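PDB 2ON7: Na Glutathione S-transferase 1 from Necator americanus, which probably catalyses the conjugation of reduced glutathione to electrophilic compounds, working as a dimer. Local coordinates for residues 16-21 and 69-74; 92-97 and 129-134; 123-128 and 169-174. All coordinates share one frame; numbering follows the deposited sequence.

Interaction 1 (16-21 and 69-74); sequences ECARQI and RYLARQ
I21 meets L71 and A72 where helix 16-21 runs beside helix 69-74, their axes 9.5 Å apart and only 10° from parallel. From CB outward the isoleucine divides into two branches. One, CG2, lies anti to the backbone N and comes to 3.9 Å from CB of L71, meeting the leucine at its root. The other, CG1, is anti to the carbonyl carbon (chi1 -68°) and carries CD1 across to the next residue, where it rests 3.7 Å from CB of A72. The isoleucine thus straddles two successive residues of the partner helix. One turn earlier, CB of A18 receives the far end of the leucine, L71 CD1, at 3.8 Å. Beyond the pair, W155 and L158 of helix 155-168 also pack on I21, while L6 and Y4 of strand 4-9 reach A18 and L71, respectively. This places both helices on one face of the thioredoxin-like sheet. C17, beside A18, is joined by a disulfide to C68, a covalent tie between the same two helices. Across the interface itself the chemistry is purely aliphatic: methyls and methylenes meet in a buried setting, so cohesion there comes from shape and exclusion of water.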
# COMPACT_ATOMS: atom_id res chain seq x y z
N GLU A 16 -3.20 14.82 -4.53
CA GLU A 16 -3.11 15.19 -5.93
C GLU A 16 -3.49 14.11 -6.94
O GLU A 16 -4.02 14.44 -7.99
CB GLU A 16 -1.72 15.76 -6.25
CG GLU A 16 -1.56 16.45 -7.60
CD GLU A 16 -2.47 17.63 -7.78
OE1 GLU A 16 -2.96 18.16 -6.77
OE2 GLU A 16 -2.73 18.03 -8.94
N CYS A 17 -3.22 12.84 -6.64
CA CYS A 17 -3.52 11.74 -7.56
C CYS A 17 -5.01 11.72 -7.84
O CYS A 17 -5.43 11.78 -9.00
CB CYS A 17 -2.99 10.38 -7.05
SG CYS A 17 -3.14 8.83 -8.17
N ALA A 18 -5.79 11.69 -6.78
CA ALA A 18 -7.26 11.81 -6.84
C ALA A 18 -7.68 12.97 -7.71
O ALA A 18 -8.52 12.80 -8.60
CB ALA A 18 -7.81 12.01 -5.44
N ARG A 19 -7.08 14.15 -7.47
CA ARG A 19 -7.43 15.34 -8.22
C ARG A 19 -7.15 15.15 -9.70
O ARG A 19 -7.92 15.58 -10.54
CB ARG A 19 -6.68 16.58 -7.72
CG ARG A 19 -6.98 16.93 -6.32
CD ARG A 19 -6.16 18.11 -5.92
NE ARG A 19 -6.40 18.48 -4.53
CZ ARG A 19 -5.45 18.62 -3.61
NH1 ARG A 19 -4.19 18.43 -3.93
NH2 ARG A 19 -5.78 18.98 -2.38
N GLN A 20 -6.00 14.56 -9.97
CA GLN A 20 -5.58 14.29 -11.32
C GLN A 20 -6.48 13.27 -11.98
O GLN A 20 -6.73 13.40 -13.12
CB GLN A 20 -4.07 13.94 -11.40
CG GLN A 20 -3.22 15.21 -11.25
CD GLN A 20 -1.72 15.01 -11.27
OE1 GLN A 20 -0.96 15.82 -10.73
NE2 GLN A 20 -1.28 13.97 -11.91
N ILE A 21 -6.99 12.30 -11.25
CA ILE A 21 -7.94 11.35 -11.85
C ILE A 21 -9.24 12.02 -12.23
O ILE A 21 -9.65 11.91 -13.37
CB ILE A 21 -8.22 10.12 -10.99
CG1 ILE A 21 -6.97 9.25 -10.91
CG2 ILE A 21 -9.39 9.33 -11.60
CD1 ILE A 21 -7.05 7.97 -11.69
N ARG A 69 -7.04 4.20 -6.30
CA ARG A 69 -7.40 3.00 -7.03
C ARG A 69 -8.88 3.00 -7.33
O ARG A 69 -9.28 2.72 -8.45
CB ARG A 69 -6.99 1.73 -6.28
CG ARG A 69 -7.33 0.38 -6.97
CD ARG A 69 -6.97 -0.79 -6.10
NE ARG A 69 -5.59 -0.64 -5.66
CZ ARG A 69 -5.20 -0.24 -4.45
NH1 ARG A 69 -6.08 -0.03 -3.47
NH2 ARG A 69 -3.91 -0.08 -4.20
N TYR A 70 -9.68 3.40 -6.34
CA TYR A 70 -11.13 3.38 -6.45
C TYR A 70 -11.58 4.30 -7.62
O TYR A 70 -12.35 3.87 -8.51
CB TYR A 70 -11.80 3.78 -5.11
CG TYR A 70 -13.30 4.02 -5.23
CD1 TYR A 70 -14.20 2.98 -5.09
CD2 TYR A 70 -13.81 5.31 -5.48
CE1 TYR A 70 -15.58 3.17 -5.24
CE2 TYR A 70 -15.22 5.52 -5.62
CZ TYR A 70 -16.08 4.43 -5.50
OH TYR A 70 -17.43 4.57 -5.63
N LEU A 71 -11.15 5.55 -7.58
CA LEU A 71 -11.54 6.50 -8.59
C LEU A 71 -11.10 6.02 -9.98
O LEU A 71 -11.92 6.06 -10.90
CB LEU A 71 -10.99 7.92 -8.29
CG LEU A 71 -11.50 8.54 -7.00
CD1 LEU A 71 -10.63 9.72 -6.62
CD2 LEU A 71 -12.99 8.92 -7.15
N ALA A 72 -9.86 5.51 -10.09
CA ALA A 72 -9.35 4.95 -11.35
C ALA A 72 -10.22 3.86 -11.93
O ALA A 72 -10.44 3.82 -13.16
CB ALA A 72 -7.93 4.43 -11.17
N ARG A 73 -10.71 2.96 -11.07
CA ARG A 73 -11.57 1.88 -11.49
C ARG A 73 -12.85 2.45 -12.03
O ARG A 73 -13.33 2.00 -13.08
CB ARG A 73 -11.84 0.91 -10.34
CG ARG A 73 -10.65 -0.02 -9.96
CD ARG A 73 -11.12 -1.05 -8.98
NE ARG A 73 -10.07 -1.92 -8.46
CZ ARG A 73 -10.18 -2.66 -7.36
NH1 ARG A 73 -11.31 -2.62 -6.64
NH2 ARG A 73 -9.18 -3.44 -6.96
N GLN A 74 -13.40 3.46 -11.32
CA GLN A 74 -14.66 4.11 -11.68
C GLN A 74 -14.60 4.75 -13.07
O GLN A 74 -15.61 4.75 -13.81
CB GLN A 74 -15.01 5.21 -10.65
CG GLN A 74 -15.41 4.70 -9.27
CD GLN A 74 -16.40 3.59 -9.37
OE1 GLN A 74 -17.48 3.76 -9.97
NE2 GLN A 74 -16.03 2.41 -8.85

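Interaction 2 (92-97 and 129-134); sequences ADQYSD and RDKFFG
K131, the first residue of 129-134 to meet helix 92-97, sends its aliphatic chain toward Q94, where CE comes no nearer than 4.5 Å to NE2. Its ammonium looks past this contact to E101, with which it forms a salt bridge; only its methylenes come near Q94. F132 follows and does most of the work. With CG anti to the backbone N (chi1 180°), its ring is carried into the gap between the helices and lodges against the backbone of the partner: CE2 lies 3.5 Å from CA of Y95. CZ goes on to CB of Y95 at 3.6 Å, and CE1 reaches the edge of the tyrosine ring at CD1, 3.8 Å away. The two rings meet obliquely, their planes at 54°. On the other flank CD2 of F132 faces CG of Q94 at 4.1 Å, the two side chains lying alongside and pointing opposite ways. F133 turns from this interface to the rings of F174 and Y178.

The helices run antiparallel, 171° between their directions and 10.3 Å between axes, as neighbours in the all-helical C-terminal domain of the GST fold. Y98, a turn beyond Y95 on helix 82-109, stacks on the F132 ring, while H163 meets the Y95 ring edge-to-face. Helix 155-168 packs against both partners and helix 64-75 lies against 92-97. The contact borders the dimer interface, with F48 of the second subunit on Q94 and Q63 of that subunit hydrogen-bonded to D97.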
# COMPACT_ATOMS: atom_id res chain seq x y z
N ALA A 92 2.66 1.06 -7.43
CA ALA A 92 2.23 2.14 -6.61
C ALA A 92 2.71 1.90 -5.18
O ALA A 92 2.96 2.87 -4.46
CB ALA A 92 0.73 2.23 -6.64
N ASP A 93 2.76 0.61 -4.79
CA ASP A 93 3.25 0.14 -3.49
C ASP A 93 4.79 0.22 -3.40
O ASP A 93 5.37 0.44 -2.31
CB ASP A 93 2.86 -1.35 -3.27
CG ASP A 93 1.45 -1.55 -2.72
OD1 ASP A 93 0.75 -0.57 -2.35
OD2 ASP A 93 1.04 -2.74 -2.63
N GLN A 94 5.45 -0.02 -4.53
CA GLN A 94 6.91 0.10 -4.61
C GLN A 94 7.29 1.55 -4.46
O GLN A 94 8.20 1.88 -3.70
CB GLN A 94 7.46 -0.45 -5.94
CG GLN A 94 8.98 -0.51 -6.07
CD GLN A 94 9.66 -1.43 -5.06
OE1 GLN A 94 9.02 -2.33 -4.46
NE2 GLN A 94 10.97 -1.23 -4.89
N TYR A 95 6.60 2.41 -5.21
CA TYR A 95 6.64 3.85 -5.01
C TYR A 95 6.42 4.31 -3.54
O TYR A 95 7.13 5.17 -3.05
CB TYR A 95 5.67 4.56 -5.94
CG TYR A 95 5.44 6.00 -5.59
CD1 TYR A 95 6.33 7.00 -6.00
CD2 TYR A 95 4.33 6.37 -4.83
CE1 TYR A 95 6.10 8.35 -5.65
CE2 TYR A 95 4.11 7.67 -4.48
CZ TYR A 95 4.98 8.66 -4.90
OH TYR A 95 4.71 9.97 -4.51
N SER A 96 5.43 3.74 -2.87
CA SER A 96 5.20 4.05 -1.44
C SER A 96 6.33 3.62 -0.51
O SER A 96 6.67 4.36 0.39
CB SER A 96 3.87 3.45 -0.98
OG SER A 96 2.97 3.77 -2.01
N ASP A 97 6.89 2.43 -0.73
CA ASP A 97 8.08 1.94 0.00
C ASP A 97 9.21 2.98 -0.11
O ASP A 97 9.89 3.32 0.90
CB ASP A 97 8.62 0.60 -0.59
CG ASP A 97 7.73 -0.63 -0.29
OD1 ASP A 97 6.67 -0.50 0.37
OD2 ASP A 97 8.07 -1.75 -0.74
N ARG A 129 16.39 6.57 -4.37
CA ARG A 129 15.87 6.96 -5.68
C ARG A 129 16.44 6.06 -6.78
O ARG A 129 15.79 5.82 -7.80
CB ARG A 129 16.22 8.42 -5.95
CG ARG A 129 16.13 8.74 -7.40
CD ARG A 129 17.06 9.81 -7.83
NE ARG A 129 18.43 9.34 -7.76
CZ ARG A 129 19.47 9.96 -8.31
NH1 ARG A 129 19.31 11.10 -8.99
NH2 ARG A 129 20.67 9.41 -8.18
N ASP A 130 17.68 5.61 -6.54
CA ASP A 130 18.43 4.77 -7.47
C ASP A 130 17.76 3.41 -7.54
O ASP A 130 17.57 2.83 -8.62
CB ASP A 130 19.88 4.62 -6.99
CG ASP A 130 20.69 5.92 -7.09
OD1 ASP A 130 20.27 6.90 -7.75
OD2 ASP A 130 21.76 5.98 -6.49
N LYS A 131 17.39 2.89 -6.39
CA LYS A 131 16.71 1.63 -6.41
C LYS A 131 15.37 1.83 -7.11
O LYS A 131 15.08 1.13 -8.07
CB LYS A 131 16.52 1.06 -5.01
CG LYS A 131 15.85 -0.30 -4.98
CD LYS A 131 15.86 -0.91 -3.58
CE LYS A 131 14.76 -0.31 -2.72
NZ LYS A 131 14.87 -0.82 -1.33
N PHE A 132 14.60 2.83 -6.68
CA PHE A 132 13.27 3.01 -7.23
C PHE A 132 13.28 3.23 -8.74
O PHE A 132 12.54 2.57 -9.48
CB PHE A 132 12.51 4.12 -6.51
CG PHE A 132 11.12 4.35 -7.05
CD1 PHE A 132 10.73 5.64 -7.43
CD2 PHE A 132 10.21 3.29 -7.18
CE1 PHE A 132 9.47 5.89 -7.93
CE2 PHE A 132 8.92 3.53 -7.66
CZ PHE A 132 8.56 4.83 -8.04
N PHE A 133 14.14 4.13 -9.19
CA PHE A 133 14.25 4.47 -10.60
C PHE A 133 14.86 3.30 -11.40
O PHE A 133 14.50 3.10 -12.58
CB PHE A 133 15.08 5.75 -10.76
CG PHE A 133 14.31 7.03 -10.48
CD1 PHE A 133 13.00 7.01 -9.97
CD2 PHE A 133 14.92 8.27 -10.72
CE1 PHE A 133 12.32 8.21 -9.68
CE2 PHE A 133 14.24 9.48 -10.46
CZ PHE A 133 12.93 9.45 -9.94
N GLY A 134 15.75 2.53 -10.77
CA GLY A 134 16.28 1.33 -11.40
C GLY A 134 15.14 0.43 -11.86
O GLY A 134 15.09 0.04 -13.02

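Interaction 3 (123-128 and 169-174); sequences EVLLPA and TFVPEF
Unusual torsions in L125 set up this contact: chi1 of -148° and chi2 of -144° are both away from the staggered values, and they fork the two methyls toward different partners in 169-174. On the other side, F174 holds CG anti to its own backbone N (chi1 -165°), which swings the ring back toward the helix. The fork then closes on both V171 and F174. L125 CD1 meets CG2 of V171 at 3.7 Å, a methyl-to-methyl approach in which the two side chains reach for each other tip to tip. L125 CD2 comes to 3.5 Å from CE1 of F174 and 4.0 Å from its CZ, approaching the ring obliquely.

V171 and F174 can share one leucine because they stand at the two ends of a type I beta turn, closed by a weak bond from the N of F174 to the O of V171. The turn belongs to the connection between helix 155-168 and helix 179-189 in the all-helical C-terminal domain of the GST fold. It folds back against helix 117-141 where that helix has a wider turn at 123-125 and a kink at P127; proline has no N-H to give to the turn before, which accounts for the break.

Other helices add to this apolar cluster. F105 from helix 82-109 and M167 from helix 155-168 also touch L125, and M167 packs on the F174 ring as well. The carbonyl O of F174 accepts a hydrogen bond from NH1 of R129, one turn beyond L125 on helix 117-141.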
# COMPACT_ATOMS: atom_id res chain seq x y z
N GLU A 123 22.88 10.50 1.84
CA GLU A 123 22.72 9.24 2.58
C GLU A 123 21.32 8.58 2.54
O GLU A 123 21.19 7.38 2.82
CB GLU A 123 23.20 9.42 4.04
CG GLU A 123 24.74 9.51 4.20
CD GLU A 123 25.17 9.87 5.62
OE1 GLU A 123 26.27 9.43 6.05
OE2 GLU A 123 24.42 10.59 6.32
N VAL A 124 20.29 9.34 2.17
CA VAL A 124 18.91 8.86 2.24
C VAL A 124 18.17 8.99 0.89
O VAL A 124 17.77 7.98 0.33
CB VAL A 124 18.12 9.50 3.46
CG1 VAL A 124 16.65 9.14 3.43
CG2 VAL A 124 18.74 9.07 4.80
N LEU A 125 17.99 10.20 0.36
CA LEU A 125 17.31 10.40 -0.95
C LEU A 125 17.99 9.67 -2.16
O LEU A 125 17.34 8.92 -2.88
CB LEU A 125 17.16 11.90 -1.26
CG LEU A 125 16.01 12.57 -2.04
CD1 LEU A 125 16.56 13.72 -2.89
CD2 LEU A 125 15.14 11.64 -2.90
N LEU A 126 19.29 9.90 -2.38
CA LEU A 126 19.93 9.42 -3.62
C LEU A 126 19.97 7.86 -3.78
O LEU A 126 19.58 7.34 -4.82
CB LEU A 126 21.30 10.08 -3.85
CG LEU A 126 21.36 11.59 -4.15
CD1 LEU A 126 22.76 11.99 -4.53
CD2 LEU A 126 20.39 12.02 -5.24
N PRO A 127 20.45 7.13 -2.75
CA PRO A 127 20.22 5.67 -2.70
C PRO A 127 18.76 5.27 -3.00
O PRO A 127 18.50 4.65 -4.04
CB PRO A 127 20.62 5.30 -1.26
CG PRO A 127 21.67 6.32 -0.91
CD PRO A 127 21.29 7.59 -1.62
N ALA A 128 17.83 5.61 -2.11
CA ALA A 128 16.43 5.27 -2.30
C ALA A 128 15.91 5.51 -3.73
O ALA A 128 15.06 4.78 -4.22
CB ALA A 128 15.56 6.04 -1.29
N THR A 169 11.71 20.57 -8.23
CA THR A 169 11.57 21.84 -7.55
C THR A 169 12.40 21.93 -6.24
O THR A 169 12.60 23.01 -5.69
CB THR A 169 10.07 22.08 -7.26
OG1 THR A 169 9.36 22.12 -8.51
CG2 THR A 169 9.89 23.36 -6.60
N PHE A 170 12.86 20.77 -5.75
CA PHE A 170 13.71 20.72 -4.55
C PHE A 170 15.10 20.22 -4.84
O PHE A 170 16.06 20.63 -4.19
CB PHE A 170 13.06 19.88 -3.46
CG PHE A 170 11.84 20.51 -2.86
CD1 PHE A 170 10.59 19.94 -3.04
CD2 PHE A 170 11.94 21.70 -2.15
CE1 PHE A 170 9.45 20.53 -2.50
CE2 PHE A 170 10.81 22.28 -1.62
CZ PHE A 170 9.56 21.69 -1.80
N VAL A 171 15.21 19.34 -5.83
CA VAL A 171 16.46 18.71 -6.23
C VAL A 171 16.59 18.80 -7.76
O VAL A 171 16.17 17.87 -8.47
CB VAL A 171 16.53 17.23 -5.74
CG1 VAL A 171 17.86 16.64 -6.04
CG2 VAL A 171 16.23 17.14 -4.22
N PRO A 172 17.18 19.90 -8.27
CA PRO A 172 17.28 20.18 -9.71
C PRO A 172 17.88 19.04 -10.58
O PRO A 172 17.50 18.88 -11.73
CB PRO A 172 18.16 21.46 -9.78
CG PRO A 172 18.84 21.57 -8.43
CD PRO A 172 17.83 20.96 -7.47
N GLU A 173 18.81 18.26 -10.02
CA GLU A 173 19.41 17.12 -10.73
C GLU A 173 18.84 15.75 -10.35
O GLU A 173 19.58 14.76 -10.30
CB GLU A 173 20.93 17.11 -10.57
CG GLU A 173 21.44 17.95 -9.42
CD GLU A 173 21.02 17.41 -8.07
OE1 GLU A 173 20.30 18.10 -7.31
OE2 GLU A 173 21.45 16.29 -7.77
N PHE A 174 17.52 15.69 -10.13
CA PHE A 174 16.89 14.47 -9.64
C PHE A 174 16.84 13.32 -10.68
O PHE A 174 16.95 12.13 -10.34
CB PHE A 174 15.50 14.77 -9.06
CG PHE A 174 14.96 13.66 -8.23
CD1 PHE A 174 15.69 13.18 -7.14
CD2 PHE A 174 13.71 13.11 -8.51
CE1 PHE A 174 15.19 12.16 -6.36
CE2 PHE A 174 13.19 12.10 -7.72
CZ PHE A 174 13.93 11.60 -6.67

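From the N terminus, interaction 1 comes first: it closes the long excursion through most of the thioredoxin-like sheet by bringing 69-74 back beside 16-21. Helix 64-75 then leads to helix 82-109, where interaction 2 opens, in series with interaction 1 and with about 20 Å between centres, on opposite sides of the chain's centre. Interaction 2 closes the hairpin of helices 82-109 and 117-141. Interaction 3, also in series with interaction 1, closes the run through helix 155-168. It crosses interaction 2, since 123-128 precedes 129-134 but finds its partner later, and the two adjoin around F174. Surroundings of interactions 1 and 2, but not 3, include the second subunit.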